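Putative sugar binding protein (Bacteroides vulgatus ATCC 8482, PDB 3KEZ) probably binds sugars at the outer membrane for nutrient uptake, as a calcium-containing member of the SusD family. Local coordinates at residues A[401-404]-A[408-411]; A[138-143]-A[432-437]; A[429-432]-A[437-440]; A[65-70]-A[76-81]; A[205-210]-A[345-350]. All coordinates share one frame; numbering follows the deposited sequence.

Contact 1 of 5, residues A[401-404]-A[408-411]; sequences DVIR and TVKR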
# COMPACT_ATOMS: atom_id res chain seq x y z
N ASP A 401 6.19 -2.99 -7.83
CA ASP A 401 7.57 -3.37 -7.54
C ASP A 401 8.32 -3.92 -8.74
O ASP A 401 9.53 -3.73 -8.87
CB ASP A 401 7.62 -4.40 -6.40
CG ASP A 401 7.22 -3.80 -5.07
OD1 ASP A 401 7.43 -2.58 -4.86
OD2 ASP A 401 6.66 -4.57 -4.22
N VAL A 402 7.62 -4.63 -9.61
CA VAL A 402 8.22 -5.03 -10.86
C VAL A 402 8.42 -3.79 -11.77
O VAL A 402 9.56 -3.50 -12.25
CB VAL A 402 7.32 -6.06 -11.56
CG1 VAL A 402 7.95 -6.47 -12.90
CG2 VAL A 402 7.16 -7.30 -10.67
N ILE A 403 7.34 -3.05 -11.97
CA ILE A 403 7.27 -2.01 -12.98
C ILE A 403 8.25 -0.86 -12.63
O ILE A 403 8.92 -0.33 -13.52
CB ILE A 403 5.84 -1.48 -13.18
CG1 ILE A 403 4.93 -2.53 -13.85
CG2 ILE A 403 5.85 -0.16 -13.98
CD1 ILE A 403 5.35 -2.98 -15.31
N ARG A 404 8.36 -0.53 -11.35
CA ARG A 404 9.16 0.61 -10.90
C ARG A 404 10.63 0.41 -11.15
O ARG A 404 11.43 1.37 -11.21
CB ARG A 404 8.91 0.90 -9.42
CG ARG A 404 9.54 -0.07 -8.41
CD ARG A 404 9.07 0.31 -7.00
NE ARG A 404 9.28 -0.73 -6.00
CZ ARG A 404 10.45 -1.03 -5.42
NH1 ARG A 404 11.58 -0.47 -5.80
NH2 ARG A 404 10.48 -2.01 -4.53
N THR A 408 9.81 -6.39 -16.49
CA THR A 408 8.60 -6.77 -17.22
C THR A 408 7.75 -7.69 -16.34
O THR A 408 8.24 -8.71 -15.86
CB THR A 408 8.97 -7.50 -18.53
OG1 THR A 408 9.90 -6.69 -19.28
CG2 THR A 408 7.72 -7.81 -19.41
N VAL A 409 6.48 -7.33 -16.11
CA VAL A 409 5.52 -8.26 -15.50
C VAL A 409 5.24 -9.39 -16.50
O VAL A 409 4.86 -9.16 -17.66
CB VAL A 409 4.22 -7.54 -15.09
CG1 VAL A 409 3.15 -8.55 -14.60
CG2 VAL A 409 4.52 -6.39 -14.02
N LYS A 410 5.48 -10.63 -16.08
CA LYS A 410 5.26 -11.78 -16.96
C LYS A 410 4.33 -12.79 -16.26
O LYS A 410 4.74 -13.47 -15.35
CB LYS A 410 6.61 -12.44 -17.32
CG LYS A 410 7.40 -11.58 -18.32
CD LYS A 410 8.76 -12.12 -18.66
CE LYS A 410 9.53 -11.23 -19.63
NZ LYS A 410 10.77 -11.89 -20.12
N ARG A 411 3.05 -12.79 -16.64
CA ARG A 411 2.10 -13.81 -16.21
C ARG A 411 2.44 -15.13 -16.91
O ARG A 411 2.67 -15.14 -18.11
CB ARG A 411 0.67 -13.36 -16.55
CG ARG A 411 0.23 -12.16 -15.72
CD ARG A 411 -0.96 -11.50 -16.28
NE ARG A 411 -1.49 -10.51 -15.36
CZ ARG A 411 -2.51 -9.71 -15.61
NH1 ARG A 411 -3.14 -9.71 -16.80
NH2 ARG A 411 -2.92 -8.91 -14.65
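Val402 of helix 398-403 and Val409 of strand 409-410 come closest in the backbone, their CA atoms 6.3 Å apart, where the chain has doubled back on itself. Ile403 and Thr408 form the second close backbone pair, and just three residues separate the two segments. No hydrogen bond crosses here, so the join rests on methyl packing. CG2 of Val409 is the central atom. It meets CG1 of Val402 at 3.6 Å and CD1 of Ile403 at 3.7 Å, and both side chains cross that of Val409 at roughly a right angle. In Val402, CG1 stands opposite the backbone N (chi1 179°), which sends this methyl to the strand, where it also touches the carbonyl carbon of Thr408. Ile403 reaches Val409 with the end of its chain, CD1.

Within 401-404, Arg404 and Asp401 form a salt bridge. The arginine grips side-on, NE and NH2 sharing the single oxygen OD1; the NE bond of 2.9 Å approaches on the anti side, whereas NH2 comes from above the carboxylate plane. Arg388 takes the other oxygen of Asp401, and Glu346 of helix 337-350 pairs with Arg404. The contact joins helix 398-403 to strand 409-410, which pairs antiparallel with strand 430-431 through backbone bonds of Val409 to Tyr431, while helix 195-209 packs beside Asp401 and Arg404.

Contact 2 of 5, residues A[138-143]-A[432-437]; sequences YLKDNG and DWNFHK. With PO4 (phosphate ion), chain D; EDO (1,2-ethanediol), chain I.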
# COMPACT_ATOMS: atom_id res chain seq x y z
N TYR A 138 8.50 6.84 -11.65
CA TYR A 138 9.53 7.86 -11.61
C TYR A 138 10.74 7.48 -12.45
O TYR A 138 11.15 8.24 -13.34
CB TYR A 138 9.95 8.11 -10.16
CG TYR A 138 10.95 9.23 -10.07
CD1 TYR A 138 12.31 8.98 -10.23
CD2 TYR A 138 10.53 10.56 -9.87
CE1 TYR A 138 13.22 9.99 -10.19
CE2 TYR A 138 11.45 11.58 -9.84
CZ TYR A 138 12.79 11.28 -10.01
OH TYR A 138 13.73 12.26 -10.00
N LEU A 139 11.28 6.27 -12.21
CA LEU A 139 12.52 5.88 -12.86
C LEU A 139 12.43 5.60 -14.36
O LEU A 139 13.46 5.47 -15.01
CB LEU A 139 13.15 4.69 -12.14
CG LEU A 139 13.61 5.02 -10.76
CD1 LEU A 139 13.92 3.71 -10.08
CD2 LEU A 139 14.87 5.99 -10.88
N LYS A 140 11.23 5.56 -14.92
CA LYS A 140 11.09 5.51 -16.38
C LYS A 140 11.79 6.70 -17.07
O LYS A 140 12.48 6.53 -18.09
CB LYS A 140 9.62 5.47 -16.80
CG LYS A 140 9.37 5.31 -18.30
CD LYS A 140 7.89 5.16 -18.65
CE LYS A 140 7.60 4.97 -20.13
NZ LYS A 140 6.15 5.15 -20.44
N ASP A 141 11.64 7.88 -16.49
CA ASP A 141 12.17 9.09 -17.09
C ASP A 141 12.46 10.18 -16.06
O ASP A 141 12.26 11.35 -16.33
CB ASP A 141 11.14 9.63 -18.08
CG ASP A 141 9.76 9.79 -17.44
OD1 ASP A 141 9.61 9.60 -16.17
OD2 ASP A 141 8.83 10.04 -18.20
N ASN A 142 12.89 9.78 -14.87
CA ASN A 142 13.10 10.70 -13.73
C ASN A 142 11.96 11.65 -13.46
O ASN A 142 12.19 12.83 -13.17
CB ASN A 142 14.43 11.46 -13.87
CG ASN A 142 15.62 10.53 -13.77
OD1 ASN A 142 15.55 9.46 -13.12
ND2 ASN A 142 16.70 10.89 -14.47
N GLY A 143 10.74 11.11 -13.51
CA GLY A 143 9.54 11.82 -13.16
C GLY A 143 9.13 12.87 -14.18
O GLY A 143 8.39 13.77 -13.84
N ASP A 432 5.46 -3.96 -19.37
CA ASP A 432 6.44 -3.18 -18.66
C ASP A 432 5.94 -1.75 -18.59
O ASP A 432 4.80 -1.51 -18.90
CB ASP A 432 7.80 -3.28 -19.35
CG ASP A 432 7.77 -2.84 -20.81
OD1 ASP A 432 6.95 -1.97 -21.23
OD2 ASP A 432 8.61 -3.38 -21.56
N TRP A 433 6.79 -0.79 -18.22
CA TRP A 433 6.37 0.60 -18.06
C TRP A 433 6.02 1.33 -19.36
O TRP A 433 5.65 2.50 -19.33
CB TRP A 433 7.37 1.38 -17.20
CG TRP A 433 8.79 1.51 -17.75
CD1 TRP A 433 9.20 1.47 -19.06
CD2 TRP A 433 9.96 1.77 -16.98
NE1 TRP A 433 10.56 1.65 -19.15
CE2 TRP A 433 11.05 1.83 -17.87
CE3 TRP A 433 10.20 1.92 -15.61
CZ2 TRP A 433 12.34 2.06 -17.43
CZ3 TRP A 433 11.47 2.16 -15.18
CH2 TRP A 433 12.53 2.22 -16.07
N ASN A 434 6.08 0.61 -20.49
CA ASN A 434 5.62 1.16 -21.75
C ASN A 434 4.18 0.80 -22.01
O ASN A 434 3.61 1.29 -22.96
CB ASN A 434 6.51 0.72 -22.92
CG ASN A 434 7.93 1.22 -22.78
OD1 ASN A 434 8.14 2.42 -22.76
ND2 ASN A 434 8.89 0.30 -22.63
N PHE A 435 3.59 -0.07 -21.19
CA PHE A 435 2.20 -0.51 -21.43
C PHE A 435 1.28 0.59 -20.88
O PHE A 435 1.35 0.92 -19.70
CB PHE A 435 1.98 -1.83 -20.71
CG PHE A 435 0.58 -2.38 -20.78
CD1 PHE A 435 -0.15 -2.34 -21.96
CD2 PHE A 435 0.04 -2.99 -19.66
CE1 PHE A 435 -1.43 -2.90 -22.01
CE2 PHE A 435 -1.23 -3.56 -19.70
CZ PHE A 435 -1.95 -3.53 -20.88
N HIS A 436 0.43 1.15 -21.73
CA HIS A 436 -0.31 2.35 -21.36
C HIS A 436 -1.36 2.07 -20.34
O HIS A 436 -1.77 2.97 -19.62
CB HIS A 436 -0.89 3.04 -22.58
CG HIS A 436 -2.13 2.39 -23.13
ND1 HIS A 436 -2.08 1.26 -23.92
CD2 HIS A 436 -3.44 2.75 -23.07
CE1 HIS A 436 -3.31 0.94 -24.31
NE2 HIS A 436 -4.15 1.83 -23.81
N LYS A 437 -1.75 0.80 -20.21
CA LYS A 437 -2.82 0.45 -19.29
C LYS A 437 -2.33 0.09 -17.89
O LYS A 437 -3.15 -0.22 -17.05
CB LYS A 437 -3.72 -0.65 -19.85
CG LYS A 437 -4.31 -0.27 -21.18
CD LYS A 437 -5.46 -1.16 -21.67
CE LYS A 437 -6.83 -0.55 -21.28
NZ LYS A 437 -8.01 -1.35 -21.78
P PO4 D . 1.19 0.09 -25.53
O1 PO4 D . 1.17 1.40 -26.25
O2 PO4 D . 0.68 -1.05 -26.37
O3 PO4 D . 2.63 -0.25 -25.15
O4 PO4 D . 0.30 0.25 -24.33
C1 EDO I . 9.26 -2.20 -24.75
O1 EDO I . 8.09 -2.54 -23.99
C2 EDO I . 9.77 -3.47 -25.40
O2 EDO I . 8.85 -3.84 -26.42
O HOH W 1 6.44 4.54 -23.06
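Lys140 lies over one face of the Trp433 indole, its backbone as well as its side chain taking part. CA stands 3.5 Å from the centroid of the six-membered ring and only 10° off the ring normal, a CH-pi contact, while CB and CG continue across the shared bond toward the five-membered ring. With CG opposite the backbone N (chi1 -176°) and the rest of the chain extended, the lysine runs antiparallel to the tryptophan side chain and delivers NZ to the backbone of the same residue. There NZ donates to Trp433 O at 2.9 Å, tilted 28° from the carbonyl plane. A water accepts from NZ and donates to Asn434 OD1. Leu139 adds a looser touch, its carbonyl oxygen approaching CH2 of the indole obliquely.

In the next shell, a type I turn from Asp432 to Phe435 presents both Trp433 and Asn434. Asp432 OD1 accepts from Asn434 N at 2.8 Å, an Asx turn. Further along, His436 holds oxygen O4 of a phosphate, probably from the crystallisation liquor, with both its backbone N and ND1. Pro137 packs on Trp433. The aliphatic part of one lysine thus lies on an indole face while its NZ bonds to a carbonyl and a water and makes a cation-pi contact with Tyr136, joining the short, weakly bonded helix at about 138-141 to a surface turn distant in sequence.

Contact 3 of 5, residues A[429-432]-A[437-440]; sequences MEYD and KILL. With EDO (1,2-ethanediol), chain I.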
# COMPACT_ATOMS: atom_id res chain seq x y z
N MSE A 429 -0.37 -10.72 -21.04
CA MSE A 429 0.45 -11.65 -20.30
C MSE A 429 1.86 -11.12 -19.94
O MSE A 429 2.44 -11.53 -18.95
CB MSE A 429 0.52 -12.98 -21.02
CG MSE A 429 -0.88 -13.66 -21.21
SE MSE A 429 -1.53 -14.37 -19.55
CE MSE A 429 -0.26 -15.81 -19.29
N GLU A 430 2.39 -10.17 -20.71
CA GLU A 430 3.69 -9.61 -20.43
C GLU A 430 3.61 -8.13 -20.69
O GLU A 430 3.09 -7.74 -21.71
CB GLU A 430 4.79 -10.24 -21.31
CG GLU A 430 4.87 -11.79 -21.25
CD GLU A 430 6.21 -12.40 -21.73
OE1 GLU A 430 6.96 -11.75 -22.50
OE2 GLU A 430 6.50 -13.55 -21.34
N TYR A 431 4.10 -7.31 -19.77
CA TYR A 431 4.07 -5.85 -19.96
C TYR A 431 5.05 -5.15 -18.98
O TYR A 431 5.40 -5.68 -17.93
CB TYR A 431 2.64 -5.31 -19.78
CG TYR A 431 1.90 -5.94 -18.61
CD1 TYR A 431 1.15 -7.11 -18.78
CD2 TYR A 431 1.97 -5.39 -17.33
CE1 TYR A 431 0.48 -7.72 -17.69
CE2 TYR A 431 1.33 -5.97 -16.25
CZ TYR A 431 0.58 -7.16 -16.43
OH TYR A 431 -0.08 -7.76 -15.36
N ASP A 432 5.46 -3.96 -19.37
CA ASP A 432 6.44 -3.18 -18.66
C ASP A 432 5.94 -1.75 -18.59
O ASP A 432 4.80 -1.51 -18.90
CB ASP A 432 7.80 -3.28 -19.35
CG ASP A 432 7.77 -2.84 -20.81
OD1 ASP A 432 6.95 -1.97 -21.23
OD2 ASP A 432 8.61 -3.38 -21.56
N LYS A 437 -1.75 0.80 -20.21
CA LYS A 437 -2.82 0.45 -19.29
C LYS A 437 -2.33 0.09 -17.89
O LYS A 437 -3.15 -0.22 -17.05
CB LYS A 437 -3.72 -0.65 -19.85
CG LYS A 437 -4.31 -0.27 -21.18
CD LYS A 437 -5.46 -1.16 -21.67
CE LYS A 437 -6.83 -0.55 -21.28
NZ LYS A 437 -8.01 -1.35 -21.78
N ILE A 438 -1.02 0.18 -17.61
CA ILE A 438 -0.59 0.08 -16.22
C ILE A 438 -1.05 1.31 -15.42
O ILE A 438 -1.02 1.29 -14.19
CB ILE A 438 0.95 -0.06 -16.00
CG1 ILE A 438 1.69 1.05 -16.74
CG2 ILE A 438 1.44 -1.47 -16.27
CD1 ILE A 438 2.97 1.43 -16.10
N LEU A 439 -1.45 2.37 -16.14
CA LEU A 439 -2.09 3.56 -15.56
C LEU A 439 -3.61 3.50 -15.76
O LEU A 439 -4.07 3.22 -16.86
CB LEU A 439 -1.58 4.85 -16.23
CG LEU A 439 -0.07 4.95 -16.36
CD1 LEU A 439 0.34 6.27 -16.99
CD2 LEU A 439 0.63 4.74 -14.97
N LEU A 440 -4.38 3.78 -14.70
CA LEU A 440 -5.82 4.00 -14.92
C LEU A 440 -5.98 5.26 -15.78
O LEU A 440 -5.16 6.21 -15.70
CB LEU A 440 -6.63 4.14 -13.59
CG LEU A 440 -6.86 2.90 -12.70
CD1 LEU A 440 -7.68 3.23 -11.45
CD2 LEU A 440 -7.54 1.77 -13.45
C1 EDO I . 9.26 -2.20 -24.75
O1 EDO I . 8.09 -2.54 -23.99
C2 EDO I . 9.77 -3.47 -25.40
O2 EDO I . 8.85 -3.84 -26.42
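Tyr431 meets Ile438 across a sharp reversal of the chain, where strand 430-431 is followed by a turn and an irregular segment. The tyrosine CB is directed toward 437-440, and beyond it CG takes the position between backbone N and carbonyl carbon (chi1 42°). Ring atom CD2 makes the contact, 4.1 Å from CG2 of Ile438. The methyl comes in obliquely, and the two side chains likewise cross at a slant. The ring also meets Phe70 edge-to-face and touches Phe435. At the tip, OH is hydrogen-bonded to the backbone oxygen of Thr51, so the polar end of this buried residue is satisfied well away from the isoleucine.

Ile438 answers with CG2, opposite its own carbonyl carbon, and the same methyl lies 4.3 Å from the backbone O of Asp432. The CB of Asp432 points away from 437-440. Ile438 O is bonded to Tyr47 OH, and Leu440 pairs through the backbone with Ile133, which joins 437-440 to helix 109-134.

Chemically this is a thin apolar touch with 96 Å² buried and no hydrogen bond across it: one methyl oblique to the ring, nearest CD2, leaving the directional bonds to the hydroxyl and to the backbone on each side.

Contact 4 of 5, residues A[65-70]-A[76-81]; sequences GNYYRF and NGPSSH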
# COMPACT_ATOMS: atom_id res chain seq x y z
N GLY A 65 -11.99 -8.12 -11.88
CA GLY A 65 -11.87 -8.62 -13.24
C GLY A 65 -11.32 -7.58 -14.20
O GLY A 65 -10.31 -7.84 -14.86
N ASN A 66 -11.94 -6.39 -14.23
CA ASN A 66 -11.55 -5.34 -15.18
C ASN A 66 -10.13 -4.77 -14.89
O ASN A 66 -9.41 -4.38 -15.82
CB ASN A 66 -12.55 -4.22 -15.20
CG ASN A 66 -13.82 -4.58 -15.95
OD1 ASN A 66 -13.84 -5.42 -16.86
ND2 ASN A 66 -14.89 -3.95 -15.56
N TYR A 67 -9.72 -4.78 -13.62
CA TYR A 67 -8.32 -4.42 -13.27
C TYR A 67 -7.32 -5.48 -13.76
O TYR A 67 -6.34 -5.14 -14.40
CB TYR A 67 -8.16 -4.24 -11.77
CG TYR A 67 -9.07 -3.16 -11.23
CD1 TYR A 67 -10.40 -3.43 -10.90
CD2 TYR A 67 -8.62 -1.85 -11.13
CE1 TYR A 67 -11.24 -2.41 -10.39
CE2 TYR A 67 -9.44 -0.85 -10.64
CZ TYR A 67 -10.74 -1.13 -10.28
OH TYR A 67 -11.51 -0.09 -9.82
N TYR A 68 -7.58 -6.76 -13.43
CA TYR A 68 -6.74 -7.91 -13.88
C TYR A 68 -6.62 -7.98 -15.41
O TYR A 68 -5.53 -8.23 -15.96
CB TYR A 68 -7.31 -9.23 -13.31
CG TYR A 68 -6.82 -10.48 -13.98
CD1 TYR A 68 -5.51 -10.87 -13.86
CD2 TYR A 68 -7.68 -11.28 -14.75
CE1 TYR A 68 -5.03 -12.02 -14.51
CE2 TYR A 68 -7.22 -12.42 -15.39
CZ TYR A 68 -5.90 -12.78 -15.28
OH TYR A 68 -5.42 -13.92 -15.91
N ARG A 69 -7.73 -7.75 -16.10
CA ARG A 69 -7.78 -7.86 -17.55
C ARG A 69 -7.33 -6.59 -18.28
O ARG A 69 -7.29 -6.58 -19.53
CB ARG A 69 -9.20 -8.25 -18.02
CG ARG A 69 -9.60 -9.66 -17.66
CD ARG A 69 -10.98 -10.06 -18.12
NE ARG A 69 -11.19 -9.80 -19.54
CZ ARG A 69 -12.21 -9.13 -20.09
NH1 ARG A 69 -13.19 -8.63 -19.35
NH2 ARG A 69 -12.25 -8.97 -21.41
N PHE A 70 -7.02 -5.54 -17.52
CA PHE A 70 -6.78 -4.21 -18.06
C PHE A 70 -7.85 -3.84 -19.06
O PHE A 70 -7.55 -3.49 -20.21
CB PHE A 70 -5.39 -4.15 -18.71
CG PHE A 70 -4.31 -4.43 -17.76
CD1 PHE A 70 -3.83 -3.42 -16.92
CD2 PHE A 70 -3.76 -5.70 -17.66
CE1 PHE A 70 -2.82 -3.68 -16.04
CE2 PHE A 70 -2.76 -5.96 -16.77
CZ PHE A 70 -2.28 -4.95 -15.97
N ASN A 76 -15.22 4.23 -19.33
CA ASN A 76 -15.78 3.44 -18.23
C ASN A 76 -14.88 3.24 -17.03
O ASN A 76 -15.22 2.53 -16.09
CB ASN A 76 -16.27 2.10 -18.74
CG ASN A 76 -15.16 1.21 -19.15
OD1 ASN A 76 -14.01 1.41 -18.78
ND2 ASN A 76 -15.50 0.20 -19.94
N GLY A 77 -13.73 3.88 -17.05
CA GLY A 77 -12.77 3.72 -15.97
C GLY A 77 -13.33 4.18 -14.65
O GLY A 77 -14.17 5.10 -14.61
N PRO A 78 -12.85 3.58 -13.54
CA PRO A 78 -13.36 3.96 -12.23
C PRO A 78 -13.00 5.38 -11.83
O PRO A 78 -11.97 5.92 -12.28
CB PRO A 78 -12.63 3.00 -11.29
CG PRO A 78 -11.37 2.73 -11.94
CD PRO A 78 -11.68 2.69 -13.43
N SER A 79 -13.82 5.99 -10.98
CA SER A 79 -13.52 7.32 -10.45
C SER A 79 -13.18 7.39 -8.97
O SER A 79 -12.74 8.43 -8.52
CB SER A 79 -14.68 8.29 -10.72
OG SER A 79 -15.84 7.86 -10.03
N SER A 80 -13.37 6.30 -8.22
CA SER A 80 -13.23 6.28 -6.76
C SER A 80 -11.81 6.58 -6.27
O SER A 80 -11.64 7.24 -5.28
CB SER A 80 -13.64 4.91 -6.22
OG SER A 80 -13.13 3.86 -7.06
N HIS A 81 -10.81 6.04 -6.96
CA HIS A 81 -9.43 6.24 -6.56
C HIS A 81 -9.18 7.74 -6.55
O HIS A 81 -8.68 8.27 -5.58
CB HIS A 81 -8.44 5.57 -7.52
CG HIS A 81 -8.79 4.15 -7.87
ND1 HIS A 81 -9.81 3.81 -8.75
CD2 HIS A 81 -8.21 2.99 -7.50
CE1 HIS A 81 -9.85 2.50 -8.88
NE2 HIS A 81 -8.89 1.97 -8.13
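Tyr67 and His81 reach for each other with similar first torsions: in both, CG lies opposite the carbonyl carbon and beside the backbone N, with chi1 -59° for Tyr67 and -47° for His81. The two side chains arrive from opposite directions and their rings meet rim to rim, with centroids 5.9 Å apart and planes turned by 57°, neither ring lying over the face of the other. Tyr67 OH sits near the plane of the imidazole at its edge, 3.2 Å from CE1 of His81, and CE1 is likewise at the edge of the phenol ring. CE2 of Tyr67 also touches CE1 and NE2 of the His81 imidazole, at 3.8 Å each.

Pro78 closes the hydroxyl in from another direction, its CG 3.5 Å from Tyr67 OH. The rest of the tyrosine ring is walled by helix 43-50 through Arg43, Tyr47 and Val50, and Phe72 meets it edge-to-face. Leu440 and Leu44 pack on His81.

Phe70, with positive phi and two bonds back into the last turn, ends helix 65-68 in a Schellman motif; a short loop then leads to Pro78 and the start of helix 80-96. Contact 4 is thus a short connection between helices 65-68 and 80-96, begun by a Schellman motif and closed over its loop by one aromatic pair and a proline.

Contact 5 of 5, residues A[205-210]-A[345-350]; sequences VYLYKG and AEAAVQ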
# COMPACT_ATOMS: atom_id res chain seq x y z
N VAL A 205 8.87 5.27 -0.72
CA VAL A 205 8.80 6.34 -1.70
C VAL A 205 10.22 6.63 -2.23
O VAL A 205 10.41 6.71 -3.43
CB VAL A 205 8.16 7.61 -1.15
CG1 VAL A 205 8.25 8.76 -2.21
CG2 VAL A 205 6.69 7.36 -0.76
N TYR A 206 11.22 6.67 -1.35
CA TYR A 206 12.60 6.81 -1.80
C TYR A 206 13.07 5.69 -2.74
O TYR A 206 13.86 5.94 -3.67
CB TYR A 206 13.54 6.95 -0.60
CG TYR A 206 13.52 8.31 0.13
CD1 TYR A 206 13.69 9.51 -0.57
CD2 TYR A 206 13.52 8.38 1.52
CE1 TYR A 206 13.75 10.72 0.07
CE2 TYR A 206 13.61 9.62 2.19
CZ TYR A 206 13.73 10.76 1.45
OH TYR A 206 13.82 11.95 2.05
N LEU A 207 12.65 4.45 -2.49
CA LEU A 207 13.04 3.33 -3.40
C LEU A 207 12.47 3.59 -4.77
O LEU A 207 13.17 3.44 -5.79
CB LEU A 207 12.53 1.97 -2.88
CG LEU A 207 13.14 1.42 -1.61
CD1 LEU A 207 12.43 0.17 -1.11
CD2 LEU A 207 14.62 1.18 -1.88
N TYR A 208 11.20 3.95 -4.82
CA TYR A 208 10.55 4.23 -6.15
C TYR A 208 11.24 5.32 -6.94
O TYR A 208 11.26 5.29 -8.16
CB TYR A 208 9.09 4.68 -6.00
CG TYR A 208 8.05 3.61 -5.78
CD1 TYR A 208 8.19 2.67 -4.79
CD2 TYR A 208 6.92 3.55 -6.57
CE1 TYR A 208 7.23 1.73 -4.57
CE2 TYR A 208 5.94 2.58 -6.35
CZ TYR A 208 6.10 1.69 -5.34
OH TYR A 208 5.13 0.74 -5.08
N LYS A 209 11.76 6.31 -6.23
CA LYS A 209 12.54 7.39 -6.83
C LYS A 209 13.99 7.05 -7.10
O LYS A 209 14.67 7.81 -7.72
CB LYS A 209 12.44 8.66 -5.95
CG LYS A 209 12.89 9.92 -6.58
CD LYS A 209 12.66 11.08 -5.67
CE LYS A 209 13.10 12.37 -6.32
NZ LYS A 209 14.42 12.70 -5.86
N GLY A 210 14.48 5.90 -6.65
CA GLY A 210 15.90 5.57 -6.81
C GLY A 210 16.83 6.29 -5.86
O GLY A 210 18.02 6.38 -6.13
N ALA A 345 16.65 -4.00 3.00
CA ALA A 345 17.38 -5.01 2.23
C ALA A 345 17.61 -4.56 0.80
O ALA A 345 18.74 -4.63 0.30
CB ALA A 345 16.67 -6.34 2.27
N GLU A 346 16.56 -4.07 0.16
CA GLU A 346 16.65 -3.56 -1.20
C GLU A 346 17.63 -2.38 -1.31
O GLU A 346 18.53 -2.39 -2.15
CB GLU A 346 15.26 -3.18 -1.73
CG GLU A 346 15.31 -2.66 -3.16
CD GLU A 346 13.93 -2.31 -3.76
OE1 GLU A 346 12.88 -2.84 -3.34
OE2 GLU A 346 13.91 -1.47 -4.69
N ALA A 347 17.49 -1.41 -0.42
CA ALA A 347 18.36 -0.23 -0.43
C ALA A 347 19.83 -0.61 -0.14
O ALA A 347 20.73 -0.01 -0.70
CB ALA A 347 17.88 0.82 0.57
N ALA A 348 20.05 -1.60 0.73
CA ALA A 348 21.39 -2.12 0.98
C ALA A 348 22.00 -2.72 -0.30
O ALA A 348 23.17 -2.42 -0.64
CB ALA A 348 21.37 -3.17 2.10
N VAL A 349 21.23 -3.53 -1.01
CA VAL A 349 21.70 -4.13 -2.26
C VAL A 349 22.06 -3.03 -3.23
O VAL A 349 23.15 -3.01 -3.81
CB VAL A 349 20.62 -5.02 -2.90
CG1 VAL A 349 21.02 -5.35 -4.40
CG2 VAL A 349 20.47 -6.31 -2.07
N GLN A 350 21.15 -2.07 -3.37
CA GLN A 350 21.30 -1.01 -4.35
C GLN A 350 22.42 -0.03 -4.01
O GLN A 350 22.91 0.65 -4.89
CB GLN A 350 19.97 -0.33 -4.64
CG GLN A 350 18.92 -1.24 -5.21
CD GLN A 350 19.14 -1.56 -6.70
OE1 GLN A 350 20.21 -1.98 -7.09
NE2 GLN A 350 18.13 -1.35 -7.50
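Leu207 carries nearly the whole of its side of this helix-to-helix contact, pointing from helix 195-209 into helix 337-350, where Glu346 and Ala347 receive it. The backbones come closest here, with CA of Leu207 7.1 Å from CA of Ala347. Both leucine methyls are used. CD1 of Leu207 lies 3.8 Å from OE1 of Glu346, and CD2 lies 3.9 Å from OE2 of Glu346 and 4.1 Å from CB of Ala347, so the two methyls lie side by side against the carboxylate, one near each oxygen, while one of them also reaches the alanine. Glu346 is stretched out, CG opposite the backbone N (chi1 -179°) and the chain extended beyond it, and it crosses Leu207 obliquely. The carboxylate, with CG behind it, supplies the packing surface. The acid itself is answered elsewhere: OE2 forms a salt bridge with Arg404, which in turn lies against Leu207 and Tyr208. A buried carboxylate with an arginine beside it would probably stay ionised.

Such helix-on-helix packing is consistent with the TPR-clan, largely helical fold of the SusD family. Helix 212-229 adds Ala215 against Leu207 and Leu216 against Ala347, and helix 381-392 lays Leu381 and Leu385 on Glu346.

The packing is much looser toward the helix ends, and no hydrogen bond passes between the segments. Gly210 closes helix 195-209 with a Schellman motif, its positive phi turning the chain off. Lys209, partly exposed, reaches instead to Glu211 in a salt bridge, and Gln350, also partly exposed, points its CB toward the other helix yet makes no close contact with it, resting on Tyr212 and Leu381.

How the contacts relate
Along the chain, contact 4 (65-70 with 76-81) closes first. Contact 2 then spans residues 138 to 437, and contacts 5 and 1 fall within that span in this order; contact 3 closes last, sharing Asp432 and Lys437 with contact 2. Contacts 1, 2 and 3 cluster with centres 9 to 11 Å apart, and the antiparallel strands 409-410 and 430-431 join contacts 1 and 3. Arg404 links contact 1 to contact 5 through Glu346, while Arg411 and Lys437 carry bonds to Tyr68 and Phe70 of contact 4. The 401-440 region thus touches both contacts 4 and 5, which, with centres 29 Å apart, do not touch each other.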